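Local coordinates for protein putative P450-like enzyme (PDB 5Z9J) that probably acts as a heme-dependent monooxygenase of the cytochrome P450 family in bacterial secondary metabolism, at residues A243-N248 and M355-A360; D124-F129 and S388-L393; M278-P283 and A315-R320; S139-V144 and E206-Q211; S56-L61 and G288-S293. All coordinates share one frame; numbering follows the deposited sequence.

Contact 1: residues A243-N248 and M355-A360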
# COMPACT_ATOMS: atom_id res chain seq x y z
N ALA A 243 0.15 -3.43 7.14
CA ALA A 243 -0.58 -4.32 8.04
C ALA A 243 -0.75 -5.67 7.32
O ALA A 243 -0.56 -6.74 7.92
CB ALA A 243 -1.90 -3.76 8.43
N MET A 244 -1.13 -5.59 6.06
CA MET A 244 -1.33 -6.83 5.28
C MET A 244 -0.08 -7.64 5.01
O MET A 244 -0.13 -8.87 5.01
CB MET A 244 -1.99 -6.53 3.92
CG MET A 244 -3.49 -6.41 4.04
SD MET A 244 -4.36 -5.97 2.50
CE MET A 244 -3.76 -4.31 2.22
N LEU A 245 1.03 -6.98 4.68
CA LEU A 245 2.27 -7.67 4.50
C LEU A 245 2.59 -8.46 5.78
O LEU A 245 3.03 -9.59 5.74
CB LEU A 245 3.38 -6.70 4.20
CG LEU A 245 4.75 -7.37 4.11
CD1 LEU A 245 4.76 -8.55 3.03
CD2 LEU A 245 5.84 -6.39 3.84
N ILE A 246 2.44 -7.82 6.94
CA ILE A 246 2.73 -8.50 8.19
C ILE A 246 1.76 -9.68 8.40
O ILE A 246 2.17 -10.84 8.60
CB ILE A 246 2.68 -7.52 9.46
CG1 ILE A 246 3.83 -6.48 9.40
CG2 ILE A 246 2.76 -8.34 10.74
CD1 ILE A 246 3.64 -5.19 10.39
N ALA A 247 0.48 -9.44 8.22
CA ALA A 247 -0.49 -10.48 8.49
C ALA A 247 -0.47 -11.58 7.39
O ALA A 247 -0.51 -12.76 7.70
CB ALA A 247 -1.84 -9.87 8.62
N ASN A 248 -0.36 -11.20 6.13
CA ASN A 248 -0.25 -12.22 5.03
C ASN A 248 0.89 -13.13 5.28
O ASN A 248 0.80 -14.37 5.08
CB ASN A 248 0.01 -11.56 3.69
CG ASN A 248 -1.13 -10.76 3.20
OD1 ASN A 248 -2.25 -10.84 3.71
ND2 ASN A 248 -0.87 -9.93 2.23
N MET A 355 11.58 -2.52 7.06
CA MET A 355 12.17 -2.50 8.42
C MET A 355 11.09 -2.94 9.44
O MET A 355 11.31 -3.79 10.26
CB MET A 355 12.72 -1.11 8.76
CG MET A 355 13.36 -1.01 10.14
SD MET A 355 12.12 -0.35 11.17
CE MET A 355 12.00 1.31 10.54
N GLU A 356 9.89 -2.41 9.31
CA GLU A 356 8.76 -2.69 10.20
C GLU A 356 8.30 -4.11 10.18
O GLU A 356 8.03 -4.72 11.20
CB GLU A 356 7.51 -1.90 9.79
CG GLU A 356 7.54 -0.47 10.01
CD GLU A 356 6.20 0.14 9.67
OE1 GLU A 356 5.55 0.53 10.64
OE2 GLU A 356 5.80 0.25 8.47
N SER A 357 8.09 -4.59 8.97
CA SER A 357 7.60 -5.93 8.77
C SER A 357 8.61 -6.96 9.29
O SER A 357 8.25 -7.88 9.98
CB SER A 357 7.35 -6.17 7.28
OG SER A 357 6.28 -5.35 6.90
N LYS A 358 9.89 -6.77 8.96
CA LYS A 358 10.95 -7.64 9.45
C LYS A 358 10.99 -7.67 10.98
O LYS A 358 11.06 -8.75 11.59
CB LYS A 358 12.30 -7.19 8.91
CG LYS A 358 13.49 -8.00 9.46
CD LYS A 358 14.83 -7.51 8.87
CE LYS A 358 16.01 -8.13 9.58
NZ LYS A 358 17.28 -7.56 9.06
N ALA A 359 10.94 -6.49 11.61
CA ALA A 359 10.96 -6.43 13.05
C ALA A 359 9.75 -7.15 13.62
O ALA A 359 9.84 -7.87 14.60
CB ALA A 359 10.96 -4.91 13.54
N ALA A 360 8.61 -6.97 12.97
CA ALA A 360 7.35 -7.51 13.45
C ALA A 360 7.34 -9.03 13.36
O ALA A 360 6.97 -9.70 14.30
CB ALA A 360 6.21 -6.94 12.66

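Contact 2: residues D124-F129 and S388-L393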
# COMPACT_ATOMS: atom_id res chain seq x y z
N ASP A 124 -7.39 -11.21 17.19
CA ASP A 124 -7.15 -10.84 15.79
C ASP A 124 -5.83 -10.11 15.62
O ASP A 124 -5.66 -8.95 16.04
CB ASP A 124 -8.29 -9.99 15.22
CG ASP A 124 -8.06 -9.57 13.76
OD1 ASP A 124 -7.22 -10.16 13.04
OD2 ASP A 124 -8.78 -8.66 13.31
N LEU A 125 -4.91 -10.82 14.98
CA LEU A 125 -3.56 -10.32 14.73
C LEU A 125 -3.56 -9.01 13.95
O LEU A 125 -2.70 -8.16 14.17
CB LEU A 125 -2.75 -11.36 13.95
CG LEU A 125 -1.25 -11.06 13.83
CD1 LEU A 125 -0.60 -11.01 15.21
CD2 LEU A 125 -0.54 -12.07 12.96
N VAL A 126 -4.49 -8.86 13.01
CA VAL A 126 -4.57 -7.61 12.26
C VAL A 126 -5.01 -6.47 13.19
O VAL A 126 -4.34 -5.43 13.37
CB VAL A 126 -5.55 -7.72 11.06
CG1 VAL A 126 -5.63 -6.41 10.33
CG2 VAL A 126 -5.08 -8.82 10.10
N ALA A 127 -6.15 -6.66 13.82
CA ALA A 127 -6.69 -5.57 14.65
C ALA A 127 -5.80 -5.28 15.87
O ALA A 127 -5.72 -4.14 16.32
CB ALA A 127 -8.09 -5.89 15.09
N GLU A 128 -5.18 -6.30 16.45
CA GLU A 128 -4.40 -6.09 17.66
C GLU A 128 -2.96 -5.67 17.36
O GLU A 128 -2.28 -5.10 18.18
CB GLU A 128 -4.36 -7.35 18.53
CG GLU A 128 -5.68 -7.91 18.92
CD GLU A 128 -6.43 -7.07 19.94
OE1 GLU A 128 -5.81 -6.44 20.82
OE2 GLU A 128 -7.67 -7.07 19.83
N PHE A 129 -2.46 -6.05 16.19
CA PHE A 129 -1.03 -5.91 16.01
C PHE A 129 -0.66 -5.36 14.67
O PHE A 129 0.02 -4.34 14.60
CB PHE A 129 -0.35 -7.26 16.23
CG PHE A 129 1.15 -7.21 16.15
CD1 PHE A 129 1.88 -6.54 17.12
CD2 PHE A 129 1.82 -7.84 15.12
CE1 PHE A 129 3.27 -6.49 17.07
CE2 PHE A 129 3.21 -7.80 15.06
CZ PHE A 129 3.93 -7.11 16.05
N SER A 388 -4.65 -7.41 -2.29
CA SER A 388 -4.73 -8.79 -2.01
C SER A 388 -4.12 -9.03 -0.62
O SER A 388 -2.90 -9.17 -0.44
CB SER A 388 -4.01 -9.55 -3.15
OG SER A 388 -3.94 -10.92 -2.90
N GLY A 389 -4.98 -9.13 0.40
CA GLY A 389 -4.49 -9.38 1.74
C GLY A 389 -5.59 -9.61 2.75
O GLY A 389 -6.75 -9.41 2.42
N VAL A 390 -5.23 -10.03 3.96
CA VAL A 390 -6.20 -10.40 4.98
C VAL A 390 -6.65 -9.12 5.71
O VAL A 390 -5.85 -8.23 5.87
CB VAL A 390 -5.63 -11.40 5.99
CG1 VAL A 390 -5.25 -12.76 5.29
CG2 VAL A 390 -4.45 -10.83 6.73
N ALA A 391 -7.94 -9.02 6.01
CA ALA A 391 -8.50 -7.92 6.83
C ALA A 391 -8.63 -8.32 8.31
O ALA A 391 -8.59 -7.46 9.23
CB ALA A 391 -9.87 -7.51 6.29
N THR A 392 -8.78 -9.62 8.53
CA THR A 392 -8.91 -10.21 9.86
C THR A 392 -8.06 -11.43 9.92
O THR A 392 -8.10 -12.26 8.98
CB THR A 392 -10.36 -10.66 10.17
OG1 THR A 392 -10.76 -11.66 9.20
CG2 THR A 392 -11.30 -9.53 10.09
N LEU A 393 -7.29 -11.59 10.99
CA LEU A 393 -6.56 -12.85 11.13
C LEU A 393 -6.62 -13.34 12.55
O LEU A 393 -5.68 -13.08 13.34
CB LEU A 393 -5.12 -12.71 10.64
CG LEU A 393 -4.24 -13.96 10.67
CD1 LEU A 393 -4.87 -15.16 9.95
CD2 LEU A 393 -2.87 -13.61 10.09

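Contact 3: residues M278-P283 and A315-R320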
# COMPACT_ATOMS: atom_id res chain seq x y z
N MET A 278 5.17 -10.52 -0.57
CA MET A 278 4.72 -9.47 -1.48
C MET A 278 4.46 -10.03 -2.89
O MET A 278 3.50 -9.69 -3.55
CB MET A 278 5.73 -8.32 -1.50
CG MET A 278 5.52 -7.37 -0.22
SD MET A 278 6.54 -5.90 -0.39
CE MET A 278 8.11 -6.58 -0.03
N ARG A 279 5.31 -10.93 -3.32
CA ARG A 279 5.08 -11.45 -4.67
C ARG A 279 3.76 -12.22 -4.70
O ARG A 279 2.89 -11.91 -5.51
CB ARG A 279 6.24 -12.34 -5.09
CG ARG A 279 6.10 -12.78 -6.54
CD ARG A 279 7.09 -13.89 -6.78
NE ARG A 279 6.87 -15.10 -5.99
CZ ARG A 279 6.02 -16.08 -6.32
NH1 ARG A 279 5.25 -15.96 -7.41
NH2 ARG A 279 5.92 -17.16 -5.55
N TYR A 280 3.60 -13.10 -3.71
CA TYR A 280 2.57 -14.13 -3.64
C TYR A 280 1.18 -13.63 -3.24
O TYR A 280 0.15 -14.15 -3.69
CB TYR A 280 3.04 -15.24 -2.68
CG TYR A 280 2.12 -16.40 -2.51
CD1 TYR A 280 2.23 -17.52 -3.33
CD2 TYR A 280 1.12 -16.39 -1.53
CE1 TYR A 280 1.38 -18.58 -3.19
CE2 TYR A 280 0.26 -17.48 -1.37
CZ TYR A 280 0.42 -18.58 -2.22
OH TYR A 280 -0.39 -19.68 -2.14
N MET A 281 1.14 -12.63 -2.36
CA MET A 281 -0.12 -12.08 -1.91
C MET A 281 0.11 -10.57 -1.78
O MET A 281 0.47 -10.09 -0.70
CB MET A 281 -0.56 -12.75 -0.59
CG MET A 281 -1.99 -12.35 -0.04
SD MET A 281 -2.41 -13.27 1.48
CE MET A 281 -2.26 -14.92 0.81
N SER A 282 -0.08 -9.86 -2.89
CA SER A 282 0.45 -8.54 -3.05
C SER A 282 -0.50 -7.54 -2.39
O SER A 282 -1.63 -7.38 -2.86
CB SER A 282 0.67 -8.28 -4.55
OG SER A 282 1.46 -9.35 -5.13
N PRO A 283 -0.07 -6.90 -1.27
CA PRO A 283 -0.99 -5.95 -0.62
C PRO A 283 -1.59 -4.91 -1.56
O PRO A 283 -2.79 -4.57 -1.48
CB PRO A 283 -0.09 -5.28 0.45
CG PRO A 283 0.89 -6.28 0.80
CD PRO A 283 1.18 -7.05 -0.50
N ALA A 315 0.74 -10.22 -12.40
CA ALA A 315 2.07 -10.20 -13.00
C ALA A 315 3.03 -11.01 -12.17
O ALA A 315 3.83 -11.79 -12.73
CB ALA A 315 2.59 -8.76 -13.12
N ASN A 316 2.83 -10.92 -10.85
CA ASN A 316 3.67 -11.62 -9.89
C ASN A 316 3.48 -13.13 -9.92
O ASN A 316 4.27 -13.86 -9.28
CB ASN A 316 3.37 -11.16 -8.45
CG ASN A 316 3.94 -9.78 -8.14
OD1 ASN A 316 4.83 -9.30 -8.82
ND2 ASN A 316 3.42 -9.15 -7.12
N ARG A 317 2.43 -13.59 -10.59
CA ARG A 317 2.28 -15.05 -10.76
C ARG A 317 2.63 -15.47 -12.19
O ARG A 317 2.35 -16.60 -12.61
CB ARG A 317 0.85 -15.49 -10.42
CG ARG A 317 0.37 -15.09 -9.01
CD ARG A 317 1.31 -15.59 -7.92
NE ARG A 317 0.71 -15.52 -6.60
CZ ARG A 317 0.04 -16.53 -6.04
NH1 ARG A 317 -0.09 -17.69 -6.68
NH2 ARG A 317 -0.48 -16.38 -4.83
N ASP A 318 3.29 -14.59 -12.95
CA ASP A 318 3.55 -14.86 -14.37
C ASP A 318 4.71 -15.83 -14.48
O ASP A 318 5.81 -15.55 -14.03
CB ASP A 318 3.81 -13.57 -15.18
CG ASP A 318 3.88 -13.84 -16.71
OD1 ASP A 318 4.06 -15.01 -17.12
OD2 ASP A 318 3.72 -12.90 -17.52
N GLU A 319 4.42 -17.00 -15.04
CA GLU A 319 5.38 -18.08 -15.20
C GLU A 319 6.50 -17.76 -16.22
O GLU A 319 7.51 -18.44 -16.23
CB GLU A 319 4.65 -19.36 -15.60
CG GLU A 319 4.02 -19.25 -16.97
CD GLU A 319 3.15 -20.45 -17.35
OE1 GLU A 319 3.19 -21.51 -16.67
OE2 GLU A 319 2.47 -20.33 -18.40
N ARG A 320 6.29 -16.75 -17.08
CA ARG A 320 7.35 -16.26 -17.98
C ARG A 320 8.43 -15.52 -17.16
O ARG A 320 9.55 -15.31 -17.63
CB ARG A 320 6.78 -15.31 -19.05
CG ARG A 320 5.84 -15.95 -20.10
CD ARG A 320 5.23 -14.88 -21.04
NE ARG A 320 4.42 -13.93 -20.24
CZ ARG A 320 3.98 -12.75 -20.66
NH1 ARG A 320 4.19 -12.35 -21.92
NH2 ARG A 320 3.29 -11.95 -19.81
O HOH W 1 0.27 -12.70 -6.58

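Contact 4: residues S139-V144 and E206-Q211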
# COMPACT_ATOMS: atom_id res chain seq x y z
N SER A 139 2.40 7.82 12.21
CA SER A 139 1.88 8.92 13.04
C SER A 139 3.03 9.59 13.77
O SER A 139 3.17 10.81 13.69
CB SER A 139 0.82 8.40 14.01
OG SER A 139 -0.23 7.76 13.29
N ASP A 140 3.92 8.80 14.36
CA ASP A 140 5.09 9.33 15.03
C ASP A 140 6.00 10.04 14.04
O ASP A 140 6.48 11.12 14.32
CB ASP A 140 5.88 8.22 15.71
CG ASP A 140 5.17 7.63 16.88
OD1 ASP A 140 4.17 8.24 17.31
OD2 ASP A 140 5.57 6.56 17.36
N LEU A 141 6.17 9.48 12.84
CA LEU A 141 7.05 10.13 11.88
C LEU A 141 6.54 11.53 11.53
O LEU A 141 7.31 12.50 11.44
CB LEU A 141 7.20 9.27 10.64
CG LEU A 141 7.94 9.98 9.51
CD1 LEU A 141 9.30 10.47 10.02
CD2 LEU A 141 8.10 9.07 8.35
N LEU A 142 5.22 11.66 11.43
CA LEU A 142 4.58 12.93 11.13
C LEU A 142 4.49 13.83 12.35
O LEU A 142 4.21 15.03 12.24
CB LEU A 142 3.18 12.67 10.56
CG LEU A 142 3.18 12.10 9.15
CD1 LEU A 142 1.85 11.44 8.80
CD2 LEU A 142 3.47 13.25 8.17
N GLY A 143 4.70 13.25 13.52
CA GLY A 143 4.81 14.04 14.74
C GLY A 143 3.49 14.46 15.34
O GLY A 143 3.40 15.46 16.06
N VAL A 144 2.45 13.69 15.06
CA VAL A 144 1.14 13.91 15.67
C VAL A 144 1.05 13.22 17.04
O VAL A 144 1.54 12.11 17.23
CB VAL A 144 -0.02 13.43 14.77
CG1 VAL A 144 -0.01 14.16 13.43
CG2 VAL A 144 0.02 11.92 14.59
N GLU A 206 11.56 16.77 15.91
CA GLU A 206 12.26 15.82 15.04
C GLU A 206 11.23 14.96 14.35
O GLU A 206 11.01 13.80 14.73
CB GLU A 206 13.25 14.95 15.83
N ASP A 207 10.51 15.57 13.42
CA ASP A 207 9.51 14.88 12.63
C ASP A 207 9.46 15.37 11.20
O ASP A 207 10.11 16.34 10.83
CB ASP A 207 8.15 15.04 13.29
CG ASP A 207 7.82 16.51 13.52
OD1 ASP A 207 8.08 17.33 12.62
OD2 ASP A 207 7.30 16.84 14.60
N LEU A 208 8.64 14.70 10.41
CA LEU A 208 8.54 14.96 8.98
C LEU A 208 7.85 16.30 8.64
O LEU A 208 8.20 16.96 7.66
CB LEU A 208 7.82 13.80 8.32
CG LEU A 208 8.18 13.69 6.85
CD1 LEU A 208 9.56 13.11 6.76
CD2 LEU A 208 7.18 12.80 6.16
N ILE A 209 6.84 16.66 9.44
CA ILE A 209 6.11 17.92 9.27
C ILE A 209 7.05 19.11 9.43
O ILE A 209 6.96 20.11 8.69
CB ILE A 209 4.95 18.06 10.29
CG1 ILE A 209 3.88 17.03 9.98
CG2 ILE A 209 4.36 19.47 10.27
CD1 ILE A 209 3.26 17.22 8.61
N SER A 210 7.93 19.02 10.42
CA SER A 210 8.91 20.06 10.66
C SER A 210 9.78 20.26 9.45
O SER A 210 10.17 21.37 9.13
CB SER A 210 9.78 19.72 11.86
OG SER A 210 11.04 20.33 11.71
N GLN A 211 10.06 19.16 8.77
CA GLN A 211 10.87 19.21 7.57
C GLN A 211 10.08 19.80 6.41
O GLN A 211 10.61 20.59 5.62
CB GLN A 211 11.34 17.79 7.20
CG GLN A 211 12.36 17.15 8.13
CD GLN A 211 13.72 17.84 8.08
OE1 GLN A 211 14.46 17.69 7.11
NE2 GLN A 211 14.04 18.59 9.12
O HOH W 2 9.36 11.35 14.31

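Contact 5: residues S56-L61 and G288-S293. With HEM (protoporphyrin IX containing Fe), chain E.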
# COMPACT_ATOMS: atom_id res chain seq x y z
N SER A 56 -0.16 8.46 -14.48
CA SER A 56 -0.67 8.12 -13.17
C SER A 56 -1.76 9.10 -12.75
O SER A 56 -2.37 8.95 -11.68
CB SER A 56 0.47 8.12 -12.16
OG SER A 56 1.30 6.98 -12.39
N ASP A 57 -2.02 10.11 -13.57
CA ASP A 57 -3.11 11.05 -13.27
C ASP A 57 -4.41 10.52 -13.83
O ASP A 57 -4.89 11.01 -14.85
CB ASP A 57 -2.80 12.44 -13.82
CG ASP A 57 -3.87 13.47 -13.46
OD1 ASP A 57 -4.73 13.19 -12.61
OD2 ASP A 57 -3.88 14.56 -14.06
N THR A 58 -4.99 9.52 -13.18
CA THR A 58 -6.16 8.83 -13.73
C THR A 58 -7.44 9.67 -13.70
O THR A 58 -8.36 9.43 -14.50
CB THR A 58 -6.40 7.51 -12.98
OG1 THR A 58 -6.45 7.76 -11.57
CG2 THR A 58 -5.28 6.50 -13.28
N MET A 59 -7.49 10.63 -12.78
CA MET A 59 -8.64 11.55 -12.65
C MET A 59 -8.83 12.41 -13.90
O MET A 59 -9.90 12.99 -14.13
CB MET A 59 -8.47 12.46 -11.42
CG MET A 59 -9.73 13.26 -11.07
SD MET A 59 -9.66 14.29 -9.56
CE MET A 59 -8.43 15.53 -9.99
N ARG A 60 -7.77 12.55 -14.69
CA ARG A 60 -7.88 13.26 -15.97
C ARG A 60 -9.05 12.67 -16.81
O ARG A 60 -9.70 13.40 -17.56
CB ARG A 60 -6.57 13.18 -16.76
CG ARG A 60 -6.63 13.88 -18.12
CD ARG A 60 -5.31 13.87 -18.91
NE ARG A 60 -4.99 12.52 -19.44
CZ ARG A 60 -5.38 12.06 -20.63
NH1 ARG A 60 -6.14 12.80 -21.40
NH2 ARG A 60 -5.03 10.84 -21.04
N LEU A 61 -9.34 11.39 -16.66
CA LEU A 61 -10.34 10.74 -17.54
C LEU A 61 -11.75 10.79 -16.97
O LEU A 61 -12.70 10.40 -17.64
CB LEU A 61 -9.98 9.27 -17.76
CG LEU A 61 -8.57 8.89 -18.21
CD1 LEU A 61 -8.51 7.38 -18.51
CD2 LEU A 61 -8.16 9.70 -19.42
N GLY A 288 -3.67 1.78 -11.16
CA GLY A 288 -4.32 2.42 -12.28
C GLY A 288 -3.42 3.32 -13.08
O GLY A 288 -2.49 3.95 -12.56
N ARG A 289 -3.67 3.34 -14.38
CA ARG A 289 -2.92 4.16 -15.30
C ARG A 289 -3.88 4.67 -16.35
O ARG A 289 -4.89 4.02 -16.62
CB ARG A 289 -1.77 3.35 -15.91
CG ARG A 289 -0.64 2.99 -14.94
CD ARG A 289 0.06 4.22 -14.42
NE ARG A 289 1.30 4.00 -13.67
CZ ARG A 289 1.37 3.78 -12.36
NH1 ARG A 289 0.27 3.66 -11.65
NH2 ARG A 289 2.54 3.65 -11.77
N ALA A 290 -3.58 5.82 -16.94
CA ALA A 290 -4.41 6.38 -18.00
C ALA A 290 -3.54 6.57 -19.20
O ALA A 290 -2.44 7.10 -19.06
CB ALA A 290 -5.03 7.73 -17.56
N THR A 291 -4.01 6.12 -20.37
CA THR A 291 -3.24 6.25 -21.62
C THR A 291 -3.33 7.66 -22.19
O THR A 291 -4.43 8.18 -22.39
CB THR A 291 -3.67 5.19 -22.72
OG1 THR A 291 -5.05 5.32 -23.06
CG2 THR A 291 -3.43 3.78 -22.23
N ASN A 292 -2.17 8.26 -22.46
CA ASN A 292 -2.07 9.59 -23.05
C ASN A 292 -2.17 9.57 -24.57
O ASN A 292 -2.51 10.58 -25.19
CB ASN A 292 -0.74 10.25 -22.63
CG ASN A 292 -0.75 10.75 -21.17
OD1 ASN A 292 -1.80 10.82 -20.54
ND2 ASN A 292 0.40 11.12 -20.66
N SER A 293 -1.89 8.41 -25.16
CA SER A 293 -1.91 8.23 -26.62
C SER A 293 -2.22 6.77 -26.92
O SER A 293 -2.22 5.94 -26.00
CB SER A 293 -0.59 8.61 -27.26
OG SER A 293 0.45 7.82 -26.72
CHA HEM E . 4.23 3.79 -3.88
CHB HEM E . 3.19 -0.65 -2.38
CHC HEM E . 4.37 0.71 2.11
CHD HEM E . 4.45 5.30 0.78
C1A HEM E . 3.87 2.46 -3.94
C2A HEM E . 3.52 1.67 -5.12
C3A HEM E . 3.25 0.43 -4.70
C4A HEM E . 3.40 0.41 -3.24
CMA HEM E . 2.82 -0.75 -5.59
CAA HEM E . 3.48 2.16 -6.58
CBA HEM E . 2.20 2.95 -6.88
CGA HEM E . 2.00 3.18 -8.38
O1A HEM E . 0.92 3.67 -8.81
O2A HEM E . 2.90 2.92 -9.19
C1B HEM E . 3.49 -0.68 -1.05
C2B HEM E . 3.53 -1.87 -0.25
C3B HEM E . 3.86 -1.50 1.00
C4B HEM E . 4.01 -0.05 1.01
CMB HEM E . 3.24 -3.27 -0.83
CAB HEM E . 4.04 -2.34 2.26
CBB HEM E . 3.95 -3.67 2.29
C1C HEM E . 4.53 2.08 2.17
C2C HEM E . 4.90 2.89 3.36
C3C HEM E . 4.92 4.15 2.97
C4C HEM E . 4.55 4.18 1.57
CMC HEM E . 5.22 2.28 4.74
CAC HEM E . 5.21 5.47 3.72
CBC HEM E . 5.57 5.55 4.99
C1D HEM E . 4.36 5.31 -0.57
C2D HEM E . 4.30 6.50 -1.36
C3D HEM E . 4.25 6.03 -2.80
C4D HEM E . 4.28 4.59 -2.76
CMD HEM E . 4.28 7.97 -0.87
CAD HEM E . 4.12 6.92 -4.04
CBD HEM E . 5.48 7.27 -4.60
CGD HEM E . 5.28 7.97 -5.93
O1D HEM E . 4.16 7.95 -6.49
O2D HEM E . 6.27 8.54 -6.46
NA HEM E . 3.78 1.65 -2.85
NB HEM E . 3.77 0.43 -0.25
NC HEM E . 4.32 2.93 1.15
ND HEM E . 4.38 4.19 -1.42
FE HEM E . 4.21 2.33 -0.86

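Contact 1: residues A243-N248 and M355-A360
In the helical core of the cytochrome P450 fold, helix 240-255, the second half of the long central helix, packs against the L helix (350-367), the helix that follows the heme-ligating cysteine, and L245 and I246 meet S357 and A360 here. The axes of the two short segments approach to 9.5 Å and run in roughly the same direction, crossing at -31°. S357 projects between the two aliphatic side chains. L245 CD2 comes up to S357 OG at 3.3 Å, and I246 CG1 reaches the same S357 OG at 3.7 Å. Both are van der Waals contacts of a carbon with the oxygen. The hydroxyl's hydrogen bond goes instead to the carbonyl of A353, one turn back in its own helix, which satisfies it. L245 also touches the heme, so the interface extends to the edge of the cofactor pocket, and L274 of helix 270-280 packs on S357. I246 carries CG1 anti to its carbonyl carbon (chi1 -67°) and extends onward through chi2 (164°), which sends the delta methyl to the next turn of the L helix. There I246 CD1 rests on the methyl of A360, with 3.8 Å between CD1 and A360 CB.

Contact 2: residues D124-F129 and S388-L393
D124 meets the backbone around L393 with its carboxylate. From CB, the side chain leaves with CG anti to the backbone N (chi1 179°), laying the acid group across the chain at T392 and L393, where D124 CG lies 3.5 Å from L393 N. At the tip the two oxygens divide the work. D124 OD1 accepts from L393 N at 2.5 Å, very short in the model, and from V126 N at 3.0 Å; the two N-H groups arrive from opposite faces of the carboxylate plane, which should resist its turning. D124 OD2 touches T392 CB at 4.0 Å. The same OD2 takes a weak bond from A127 N. The backbone answers in return, L125 N donating to L393 O at 2.9 Å. Beside this polar patch, V126 CG2 packs on V390 CG2 and L393 CB, and L125 CD2 lies alongside L393 CD2, 4.0 Å away. A391 and T392 form a classic beta bulge opposite T380. D124 thus ends strand 122-124 of the three-stranded antiparallel sheet and, by its side chain, is the N-cap of helix 125-130.

Contact 3: residues M278-P283 and A315-R320
The C-terminal end of the K helix, which carries the P450 ExxR motif (E276 and R279), is gripped by N316 and R317 of the loop after helix 312-315. R317 NH2 donates to Y280 O at 2.6 Å, nearly straight (166°), in the guanidinium plane and on a carbonyl lone pair. The same guanidinium lies flat on the Y280 ring, planes 19° apart, with R317 CZ 4.0 Å from the ring centroid in a cation-pi stack and NH2 over the ring centre. A bend at chi2 (-56°) folds the R317 chain back to reach this place. A leucine here would probably leave the Y280 carbonyl without its strong donor, its ring face less covered, and D326 without its salt-bridge mate. Water 1 accepts from R317 NE and probably donates to R279 O. N316 bonds through side chain and backbone: its ND2 donates to S282 OG at 2.8 Å, in the amide plane, while N316 O receives R279 NH1 at 3.0 Å. S282 OG donates to M278 O at 2.6 Å, a side-chain bond back into the last helical turn. R279 forms a salt bridge with E276 and has R332 nearby, consistent with the Glu-Arg-Arg triad of the P450 fold.

Contact 4: residues S139-V144 and E206-Q211
L141 O accepts from L208 N at 2.8 Å, a nearly linear bond (169°) between the last turn of one helix and the first turn of another. D207 CB presses on the same oxygen, at 3.3 Å from L141 O. The D207 carboxylate, swung over its own backbone (chi1 54°), caps the second helix: D207 OD1 accepts from S210 N at 2.8 Å, and D207 OD2 lies 3.7 Å from G143 CA. G143 closes the first helix in a Schellman motif, and a side chain there would run into that carboxylate. An alanine replacing D207 is likely to leave S210 N without its cap and to open a gap beside G143. One residue on, I209 CG1 sits against L142 O, and the side-chain ends touch, L142 CD2 to I209 CD1 at 4.0 Å. Water 2 donates to both D140 O and E206 O. L141 and L208 both pack on F94 and on L98 of helix 96-116, while I209 leans on W193 of helix 172-202, so the junction of helices 132-142 and 208-214 also packs on those two.

Contact 5: residues S56-L61 and G288-S293
Charge dominates the heme end of this contact, where R289 lies beneath the hydroxyl of S56. Its guanidinium grips one heme propionate with two bonds, R289 NH1 to O1A of HEM at 2.9 Å and R289 NH2 to O2A of HEM at 2.7 Å, both close to straight and with the carboxylate at the guanidinium edge. R289 NH1 also donates to the carbonyl of G288, at 2.9 Å from G288 O and within the guanidinium plane, which helps fix the group's rotation. The arginine bends at chi2 (-64°) to turn from the strand to the cofactor. S56 OG sits over the centre of one guanidinium face, 3.2 Å from R289 CZ, as a contact with the face and not an in-plane partner; S56 also touches H345, another heme-binding residue.

Van der Waals contacts continue along strand 287-291. T58 CG2 rests on the backbone at G288, 3.7 Å from G288 C, and in an apolar pair L61 CD1 packs on the methyl of A290, with 3.6 Å between L61 CD1 and A290 CB.

Farther out, R60 NH2 lies 3.0 Å from T291 O, while the salt bridge of this arginine goes to D305. Backbone hydrogen bonds pair A290 with S55 of edge strand 54-55 and, just beyond the strands, N292 with V53. The bidentate arginine-propionate pair probably helps balance the propionate's charge and, with H83, R87 and H345, to hold the heme in place.

Contacts 1, 2 and 3 form one connected body. N248 links the first two, its OD1 lying 3.1 Å from V390 N, and its amide nitrogen reaches M281 of contact 3 weakly. L245 CD1 packs 3.5 Å from M278 CG, two residues whose side chains both lie about 4 Å from the heme, and S388 N meets S282 O at 3.1 Å to join contacts 2 and 3. Contact 5 stands apart, its centre about 31 Å from that of contact 1 on the opposite side of the chain's centre, yet R289 bonds the heme directly. Contact 4 lies about 22 Å from contact 1 between centres, and the side chain of L141 is about 5 Å from the heme.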